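Class II aldolase/adducin domain protein (Pseudomonas syringae pv. phaseolicola 1448A, PDB 3OCR) is of unknown substrate but is probably a lyase of the class II aldolase type, perhaps metal-dependent, with actin-filament binding possible but unproven. Local coordinates at residues Phe69-Phe74 with Leu102-Ala107; His57-Val62 with Gln123-Thr128; Arg49-Ile54 with Leu76-Ile81. One frame throughout, in Å; residues are numbered along the deposited sequence.

Interaction 1 (Phe69-Phe74 with Leu102-Ala107)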
# COMPACT_ATOMS: atom_id res chain seq x y z
N PHE A 69 -10.80 23.23 -26.16
CA PHE A 69 -10.19 22.23 -25.29
C PHE A 69 -11.22 21.52 -24.43
O PHE A 69 -12.25 22.09 -24.07
CB PHE A 69 -9.12 22.88 -24.38
CG PHE A 69 -8.10 23.63 -25.15
CD1 PHE A 69 -6.93 23.00 -25.55
CD2 PHE A 69 -8.33 24.95 -25.55
CE1 PHE A 69 -5.98 23.69 -26.31
CE2 PHE A 69 -7.39 25.64 -26.32
CZ PHE A 69 -6.21 25.00 -26.69
N LEU A 70 -10.91 20.27 -24.09
CA LEU A 70 -11.76 19.45 -23.23
C LEU A 70 -11.16 19.28 -21.84
O LEU A 70 -9.94 19.10 -21.70
CB LEU A 70 -11.98 18.09 -23.87
CG LEU A 70 -12.74 18.09 -25.20
CD1 LEU A 70 -12.31 16.91 -26.11
CD2 LEU A 70 -14.23 18.06 -24.91
N ILE A 71 -12.01 19.35 -20.82
CA ILE A 71 -11.61 19.19 -19.42
C ILE A 71 -12.81 18.63 -18.63
O ILE A 71 -13.96 18.65 -19.12
CB ILE A 71 -11.07 20.54 -18.85
CG1 ILE A 71 -10.36 20.35 -17.51
CG2 ILE A 71 -12.19 21.59 -18.80
CD1 ILE A 71 -9.18 21.29 -17.28
N ASN A 72 -12.54 18.07 -17.44
CA ASN A 72 -13.61 17.59 -16.57
C ASN A 72 -14.52 18.71 -16.07
O ASN A 72 -14.08 19.86 -15.91
CB ASN A 72 -13.08 16.73 -15.38
CG ASN A 72 -12.20 17.53 -14.41
OD1 ASN A 72 -11.27 18.24 -14.80
ND2 ASN A 72 -12.49 17.40 -13.12
N ALA A 73 -15.78 18.36 -15.89
CA ALA A 73 -16.76 19.22 -15.24
C ALA A 73 -16.41 19.39 -13.76
O ALA A 73 -15.92 18.45 -13.12
CB ALA A 73 -18.19 18.64 -15.39
N PHE A 74 -16.71 20.58 -13.25
CA PHE A 74 -16.44 21.02 -11.87
C PHE A 74 -17.07 20.09 -10.85
O PHE A 74 -18.30 20.00 -10.77
CB PHE A 74 -17.04 22.41 -11.67
CG PHE A 74 -16.42 23.23 -10.55
CD1 PHE A 74 -15.21 22.84 -9.96
CD2 PHE A 74 -17.02 24.42 -10.13
CE1 PHE A 74 -14.62 23.62 -8.94
CE2 PHE A 74 -16.45 25.21 -9.13
CZ PHE A 74 -15.25 24.81 -8.54
N LEU A 102 -22.50 21.89 -15.08
CA LEU A 102 -21.67 22.08 -13.88
C LEU A 102 -20.53 23.07 -14.09
O LEU A 102 -19.90 23.51 -13.14
CB LEU A 102 -21.08 20.75 -13.39
CG LEU A 102 -22.03 19.65 -12.90
CD1 LEU A 102 -21.27 18.33 -12.72
CD2 LEU A 102 -22.73 20.05 -11.60
N GLY A 103 -20.26 23.39 -15.35
CA GLY A 103 -19.11 24.22 -15.69
C GLY A 103 -17.81 23.56 -15.31
O GLY A 103 -17.75 22.33 -15.13
N ILE A 104 -16.76 24.35 -15.17
CA ILE A 104 -15.43 23.82 -14.93
C ILE A 104 -14.84 24.48 -13.72
O ILE A 104 -15.37 25.45 -13.22
CB ILE A 104 -14.46 24.05 -16.15
CG1 ILE A 104 -14.16 25.55 -16.37
CG2 ILE A 104 -15.02 23.39 -17.42
CD1 ILE A 104 -12.85 25.83 -17.17
N ASN A 105 -13.75 23.92 -13.23
CA ASN A 105 -12.96 24.60 -12.23
C ASN A 105 -12.12 25.63 -12.96
O ASN A 105 -11.05 25.30 -13.49
CB ASN A 105 -12.04 23.62 -11.51
CG ASN A 105 -11.16 24.30 -10.50
OD1 ASN A 105 -11.12 25.52 -10.39
ND2 ASN A 105 -10.44 23.49 -9.73
N TYR A 106 -12.62 26.85 -12.98
CA TYR A 106 -12.00 27.91 -13.77
C TYR A 106 -10.55 28.18 -13.35
O TYR A 106 -9.68 28.37 -14.20
CB TYR A 106 -12.82 29.18 -13.63
CG TYR A 106 -12.54 30.26 -14.64
CD1 TYR A 106 -11.57 31.24 -14.38
CD2 TYR A 106 -13.27 30.34 -15.83
CE1 TYR A 106 -11.33 32.26 -15.29
CE2 TYR A 106 -13.03 31.36 -16.75
CZ TYR A 106 -12.07 32.31 -16.47
OH TYR A 106 -11.84 33.32 -17.38
N ALA A 107 -10.28 28.17 -12.05
CA ALA A 107 -8.94 28.44 -11.54
C ALA A 107 -7.97 27.29 -11.82
O ALA A 107 -6.77 27.51 -12.06
CB ALA A 107 -9.00 28.76 -10.05
O HOH W 1 -12.57 21.62 -14.35

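Interaction 2 (His57-Val62 with Gln123-Thr128)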
# COMPACT_ATOMS: atom_id res chain seq x y z
N HIS A 57 -6.46 18.02 -13.09
CA HIS A 57 -7.16 18.04 -14.35
C HIS A 57 -6.29 17.56 -15.49
O HIS A 57 -5.06 17.75 -15.47
CB HIS A 57 -7.61 19.46 -14.65
CG HIS A 57 -8.45 20.07 -13.57
ND1 HIS A 57 -9.79 19.77 -13.43
CD2 HIS A 57 -8.14 20.92 -12.57
CE1 HIS A 57 -10.26 20.42 -12.38
NE2 HIS A 57 -9.29 21.12 -11.84
N PHE A 58 -6.93 16.94 -16.46
CA PHE A 58 -6.29 16.59 -17.74
C PHE A 58 -6.99 17.36 -18.85
O PHE A 58 -8.22 17.33 -18.93
CB PHE A 58 -6.45 15.10 -18.04
CG PHE A 58 -5.79 14.19 -17.04
CD1 PHE A 58 -4.83 14.65 -16.15
CD2 PHE A 58 -6.09 12.82 -17.05
CE1 PHE A 58 -4.23 13.80 -15.25
CE2 PHE A 58 -5.47 11.96 -16.15
CZ PHE A 58 -4.52 12.46 -15.26
N SER A 59 -6.24 18.01 -19.73
CA SER A 59 -6.87 18.72 -20.87
C SER A 59 -6.36 18.16 -22.21
O SER A 59 -5.24 17.65 -22.27
CB SER A 59 -6.61 20.23 -20.80
OG SER A 59 -5.22 20.49 -20.84
N ALA A 60 -7.20 18.25 -23.24
CA ALA A 60 -6.83 17.93 -24.62
C ALA A 60 -7.38 18.97 -25.59
O ALA A 60 -8.51 19.43 -25.43
CB ALA A 60 -7.38 16.55 -25.01
N ARG A 61 -6.60 19.30 -26.61
CA ARG A 61 -7.09 20.13 -27.68
C ARG A 61 -8.09 19.35 -28.56
O ARG A 61 -7.86 18.19 -28.89
CB ARG A 61 -5.97 20.69 -28.54
CG ARG A 61 -6.52 21.78 -29.51
CD ARG A 61 -5.49 22.25 -30.45
NE ARG A 61 -5.88 23.46 -31.21
CZ ARG A 61 -6.61 23.48 -32.32
NH1 ARG A 61 -7.12 22.37 -32.83
NH2 ARG A 61 -6.85 24.64 -32.93
N VAL A 62 -9.20 20.00 -28.89
CA VAL A 62 -10.17 19.48 -29.86
C VAL A 62 -9.57 19.68 -31.25
O VAL A 62 -9.25 20.82 -31.62
CB VAL A 62 -11.52 20.21 -29.74
CG1 VAL A 62 -12.52 19.75 -30.84
CG2 VAL A 62 -12.13 20.03 -28.35
N GLN A 123 -0.92 18.57 -27.60
CA GLN A 123 -2.34 18.35 -27.76
C GLN A 123 -2.98 17.89 -26.44
O GLN A 123 -4.22 17.79 -26.33
CB GLN A 123 -2.60 17.32 -28.83
CG GLN A 123 -2.02 17.68 -30.23
CD GLN A 123 -2.63 18.93 -30.81
OE1 GLN A 123 -1.92 19.92 -31.03
NE2 GLN A 123 -3.94 18.91 -31.05
N ALA A 124 -2.16 17.59 -25.44
CA ALA A 124 -2.69 17.14 -24.14
C ALA A 124 -1.78 17.59 -23.03
O ALA A 124 -0.56 17.55 -23.20
CB ALA A 124 -2.86 15.65 -24.10
N VAL A 125 -2.37 18.03 -21.92
CA VAL A 125 -1.60 18.47 -20.75
C VAL A 125 -2.21 17.83 -19.50
O VAL A 125 -3.40 18.03 -19.21
CB VAL A 125 -1.56 20.01 -20.61
CG1 VAL A 125 -0.76 20.44 -19.34
CG2 VAL A 125 -0.96 20.66 -21.88
N LEU A 126 -1.40 17.05 -18.80
CA LEU A 126 -1.81 16.34 -17.60
C LEU A 126 -1.14 16.87 -16.37
O LEU A 126 0.07 17.08 -16.34
CB LEU A 126 -1.45 14.87 -17.74
CG LEU A 126 -1.84 14.17 -19.06
CD1 LEU A 126 -1.37 12.72 -19.06
CD2 LEU A 126 -3.33 14.25 -19.36
N HIS A 127 -1.91 17.05 -15.30
CA HIS A 127 -1.30 17.47 -14.07
C HIS A 127 -1.77 16.57 -12.93
O HIS A 127 -2.97 16.34 -12.81
CB HIS A 127 -1.62 18.94 -13.79
CG HIS A 127 -1.24 19.37 -12.41
ND1 HIS A 127 0.04 19.23 -11.92
CD2 HIS A 127 -1.99 19.89 -11.41
CE1 HIS A 127 0.07 19.67 -10.67
NE2 HIS A 127 -1.14 20.08 -10.34
N THR A 128 -0.85 16.05 -12.12
CA THR A 128 -1.28 15.18 -10.98
C THR A 128 -0.70 15.59 -9.64
O THR A 128 0.35 16.28 -9.56
CB THR A 128 -0.96 13.66 -11.19
OG1 THR A 128 0.44 13.50 -11.38
CG2 THR A 128 -1.69 13.04 -12.42

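Interaction 3 (Arg49-Ile54 with Leu76-Ile81)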
# COMPACT_ATOMS: atom_id res chain seq x y z
N ARG A 49 -4.84 5.10 -9.38
CA ARG A 49 -4.81 5.92 -8.17
C ARG A 49 -3.90 7.16 -8.29
O ARG A 49 -3.13 7.46 -7.37
CB ARG A 49 -4.43 5.07 -6.93
CG ARG A 49 -5.42 3.96 -6.60
CD ARG A 49 -4.95 3.13 -5.41
NE ARG A 49 -6.04 2.35 -4.82
CZ ARG A 49 -6.32 1.08 -5.10
NH1 ARG A 49 -5.58 0.40 -5.99
NH2 ARG A 49 -7.33 0.47 -4.50
N TRP A 50 -3.96 7.86 -9.42
CA TRP A 50 -3.19 9.09 -9.58
C TRP A 50 -4.02 10.33 -9.24
O TRP A 50 -3.78 11.40 -9.76
CB TRP A 50 -2.64 9.24 -11.02
CG TRP A 50 -1.77 8.11 -11.52
CD1 TRP A 50 -0.99 7.28 -10.77
CD2 TRP A 50 -1.60 7.71 -12.88
NE1 TRP A 50 -0.33 6.38 -11.59
CE2 TRP A 50 -0.69 6.62 -12.89
CE3 TRP A 50 -2.12 8.16 -14.10
CZ2 TRP A 50 -0.30 5.97 -14.07
CZ3 TRP A 50 -1.73 7.52 -15.28
CH2 TRP A 50 -0.83 6.43 -15.25
N THR A 51 -5.02 10.17 -8.37
CA THR A 51 -6.04 11.20 -8.19
C THR A 51 -5.89 11.91 -6.85
O THR A 51 -5.31 11.37 -5.93
CB THR A 51 -7.46 10.62 -8.20
OG1 THR A 51 -7.57 9.62 -7.17
CG2 THR A 51 -7.81 10.03 -9.53
N ASP A 52 -6.48 13.10 -6.78
CA ASP A 52 -6.54 13.87 -5.56
C ASP A 52 -7.99 14.37 -5.47
O ASP A 52 -8.29 15.56 -5.64
CB ASP A 52 -5.46 14.98 -5.61
CG ASP A 52 -5.57 15.99 -4.49
OD1 ASP A 52 -6.05 15.63 -3.40
OD2 ASP A 52 -5.16 17.15 -4.70
N HIS A 53 -8.89 13.41 -5.23
CA HIS A 53 -10.33 13.68 -5.10
C HIS A 53 -10.81 14.44 -6.33
O HIS A 53 -10.63 13.98 -7.45
CB HIS A 53 -10.63 14.43 -3.79
CG HIS A 53 -12.08 14.41 -3.40
ND1 HIS A 53 -12.84 13.24 -3.38
CD2 HIS A 53 -12.92 15.40 -3.00
CE1 HIS A 53 -14.07 13.53 -3.00
NE2 HIS A 53 -14.15 14.83 -2.76
N ILE A 54 -11.37 15.63 -6.14
CA ILE A 54 -11.91 16.38 -7.28
C ILE A 54 -10.96 17.43 -7.84
O ILE A 54 -11.37 18.25 -8.66
CB ILE A 54 -13.26 17.04 -6.94
CG1 ILE A 54 -13.18 17.83 -5.63
CG2 ILE A 54 -14.37 15.99 -6.88
CD1 ILE A 54 -14.25 18.88 -5.47
N LEU A 76 -16.84 16.64 -10.50
CA LEU A 76 -16.90 15.21 -10.80
C LEU A 76 -15.58 14.53 -10.48
O LEU A 76 -14.53 15.11 -10.68
CB LEU A 76 -17.20 14.97 -12.28
CG LEU A 76 -18.59 15.31 -12.80
CD1 LEU A 76 -18.79 14.62 -14.17
CD2 LEU A 76 -19.67 14.90 -11.82
N LEU A 77 -15.66 13.29 -10.01
CA LEU A 77 -14.49 12.45 -9.81
C LEU A 77 -13.99 11.86 -11.14
O LEU A 77 -14.78 11.66 -12.06
CB LEU A 77 -14.84 11.31 -8.84
CG LEU A 77 -15.27 11.72 -7.44
CD1 LEU A 77 -15.77 10.50 -6.67
CD2 LEU A 77 -14.07 12.37 -6.72
N PHE A 78 -12.69 11.58 -11.22
CA PHE A 78 -12.05 11.01 -12.41
C PHE A 78 -12.78 9.76 -12.85
O PHE A 78 -12.88 9.46 -14.03
CB PHE A 78 -10.59 10.70 -12.11
CG PHE A 78 -9.66 11.89 -12.23
CD1 PHE A 78 -10.13 13.19 -11.98
CD2 PHE A 78 -8.34 11.72 -12.60
CE1 PHE A 78 -9.28 14.30 -12.09
CE2 PHE A 78 -7.46 12.83 -12.71
CZ PHE A 78 -7.94 14.12 -12.46
N ASP A 79 -13.30 9.06 -11.84
CA ASP A 79 -14.07 7.83 -11.94
C ASP A 79 -15.41 7.99 -12.64
O ASP A 79 -16.06 7.00 -12.97
CB ASP A 79 -14.38 7.40 -10.51
CG ASP A 79 -13.97 5.99 -10.24
OD1 ASP A 79 -13.57 5.30 -11.20
OD2 ASP A 79 -14.04 5.57 -9.07
N GLU A 80 -15.85 9.23 -12.81
CA GLU A 80 -17.19 9.50 -13.29
C GLU A 80 -17.14 10.05 -14.69
O GLU A 80 -18.16 10.21 -15.35
CB GLU A 80 -17.91 10.49 -12.37
CG GLU A 80 -18.25 9.95 -10.99
CD GLU A 80 -18.80 11.03 -10.07
OE1 GLU A 80 -18.20 12.13 -9.96
OE2 GLU A 80 -19.83 10.77 -9.43
N ILE A 81 -15.93 10.35 -15.16
CA ILE A 81 -15.78 11.06 -16.42
C ILE A 81 -16.15 10.14 -17.58
O ILE A 81 -15.82 8.95 -17.57
CB ILE A 81 -14.36 11.59 -16.59
CG1 ILE A 81 -13.95 12.44 -15.35
CG2 ILE A 81 -14.22 12.36 -17.93
CD1 ILE A 81 -14.90 13.63 -15.00
O HOH W 2 -11.02 11.49 -8.71
O HOH W 3 -13.75 17.62 -10.24

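Interaction 1 (Phe69-Phe74 with Leu102-Ala107)
Gly103 O takes one true hydrogen bond and a weaker C-H contact from the chain that leaves strand 68-71. Phe74 N donates a nearly straight hydrogen bond to Gly103 O (2.8 Å, 170° at the hydrogen), and Ala73 CA brings a C-H to Gly103 O at 3.3 Å. A water adds a second polar tie between the backbones: it donates to Asn72 O and accepts from Asn105 N.

The Phe74 ring does most of the side-chain work. With CG swung away from its own backbone N (chi1 -157°), it lies along the Ile104-Asn105 backbone. One face takes Asn105 CA, a CH-pi contact 4.0 Å from the ring centroid, and Ile104 O lies over that face too, 3.6 Å from Phe74 CG. Asn105 CB touches the CD1-CE1 side of the ring, while Leu102 O sits at the edge. Arg255 of the second subunit makes a cation-pi contact with the same ring, so the ring also reaches the second subunit.

Nearer the strand, Ile71 CG2 meets Ile104 CG2 at 3.6 Å, the two side chains crossing at about a right angle. Ile104 also rests on Val87 and Val89 of strand 87-90, and Ile71 on Tyr42 of helix 29-47. The loop carrying Leu102-Ala107 thus lies against the end of strand 68-71, next to strand 87-90, before the chain enters helix 110-118.

Interaction 2 (His57-Val62 with Gln123-Thr128)
Phe58-Ala60 and Ala124-Leu126 pair as antiparallel neighbours in the middle of the mixed sheet of this aldolase fold, their strand axes 4.7 Å apart and 176° from parallel. Ser59 and Val125 form the hydrogen-bonded pair: Ser59 N to Val125 O is 2.9 Å, and Val125 N to Ser59 O returns the same length. Arg61 N binds Gln123 O at 2.8 Å, whereas the bond from His127 N to His57 O is longer, 3.2 Å. Between these bonds, the C-H of Phe58 CA, Ala60 CA and Ala124 CA lean on the carbonyls opposite.

Phe58 and Leu126, a non-hydrogen-bonded pair, share a face of the sheet with Ala60 and Ala124. Leu126 CD2 comes over the Phe58 ring, 3.8 Å from its centroid and 30° off the normal, and lies closest to Phe58 CG at 3.4 Å. Thr128 CG2 meets the rim of that ring in its plane, 3.9 Å from Phe58 CE1. Helices 29-47 and 199-219 close over this face.

The opposite face carries Ser59 and Val125 under helix 110-118. Ser59 OG stands between backbone N and carbonyl carbon (chi1 60°), where it hydrogen-bonds with His112 ND1 and His116 NE2 of that helix. His127 ND1 hydrogen-bonds Leu192 O, and its ring meets those of His129 and His190, a histidine cluster resembling the metal site of class II aldolases, though a metal role here is only inferred. At the other end, Gln123 and Ala124 together face Gly196 in a classic beta bulge towards strand 191-196.

Interaction 3 (Arg49-Ile54 with Leu76-Ile81)
Ile54 and His53 meet Leu77 through a single methyl. Leu77 CD2 touches Ile54 CG2 at 3.6 Å and also reaches His53 ND1 at 3.7 Å, approaching the imidazole obliquely. The CB of His53 points away from the other loop, yet its ring still comes back to Leu77, because CG is placed opposite the backbone N (chi1 -164°) and beside the carbonyl carbon. A second apolar touch joins Thr51 and Phe78: Thr51 CG2 comes within 3.5 Å of Phe78 CD2, the two side chains sliding past each other in opposite directions.

No direct hydrogen bond joins the loops, and two waters provide the polar link. One donates to His53 O (2.8 Å) and accepts from Phe78 N (3.0 Å), so it passes a bond from one backbone to the other. The second water donates to both Ile54 O (2.9 Å) and Leu76 O (2.7 Å), tying together two carbonyls that could not bond each other.

A Schellman motif at Arg49 ends helix 29-47 and sends the chain into Trp50-Ile54 on its way to strand 58-61. The partner loop, between strands 68-71 and 87-90, turns at Leu77-Glu80, where Glu80 N bonds back to Leu77 O. The two loops meet at a subunit interface, with His53, Ile54, Leu76 and Glu80 all touching the second subunit.

Within the turn, Glu80 OE1 accepts from Leu77 N at 2.8 Å, on the anti side of the carboxylate. Its other oxygen, OE2, forms a salt bridge with Arg262 of the second subunit. His53 NE2 bonds to His256 O of that same subunit, and Asp52 OD2 hydrogen-bonds with both His149 of the second subunit and His129 of its own chain.

Strands 58-61 and 68-71 are neighbours in the sheet, so interactions 1 and 2 share a border: Leu70 N bonds Ala60 O at 2.9 Å, and the side chains of Asn72 and His57 hydrogen-bond through OD1 and ND1. Their centres are about 12 Å apart. The centre of interaction 3 lies about 14 Å from that of interaction 2, yet Phe78 CE2 reaches Phe58 CZ at 3.9 Å, an edge-to-face ring pair. It meets interaction 1 where Leu102 CD1 and Leu76 CD2 come within 3.9 Å. His129, bonded to Asp52, also meets the ring of His127, which brings interaction 3 beside the presumed metal-site histidines next to interaction 2.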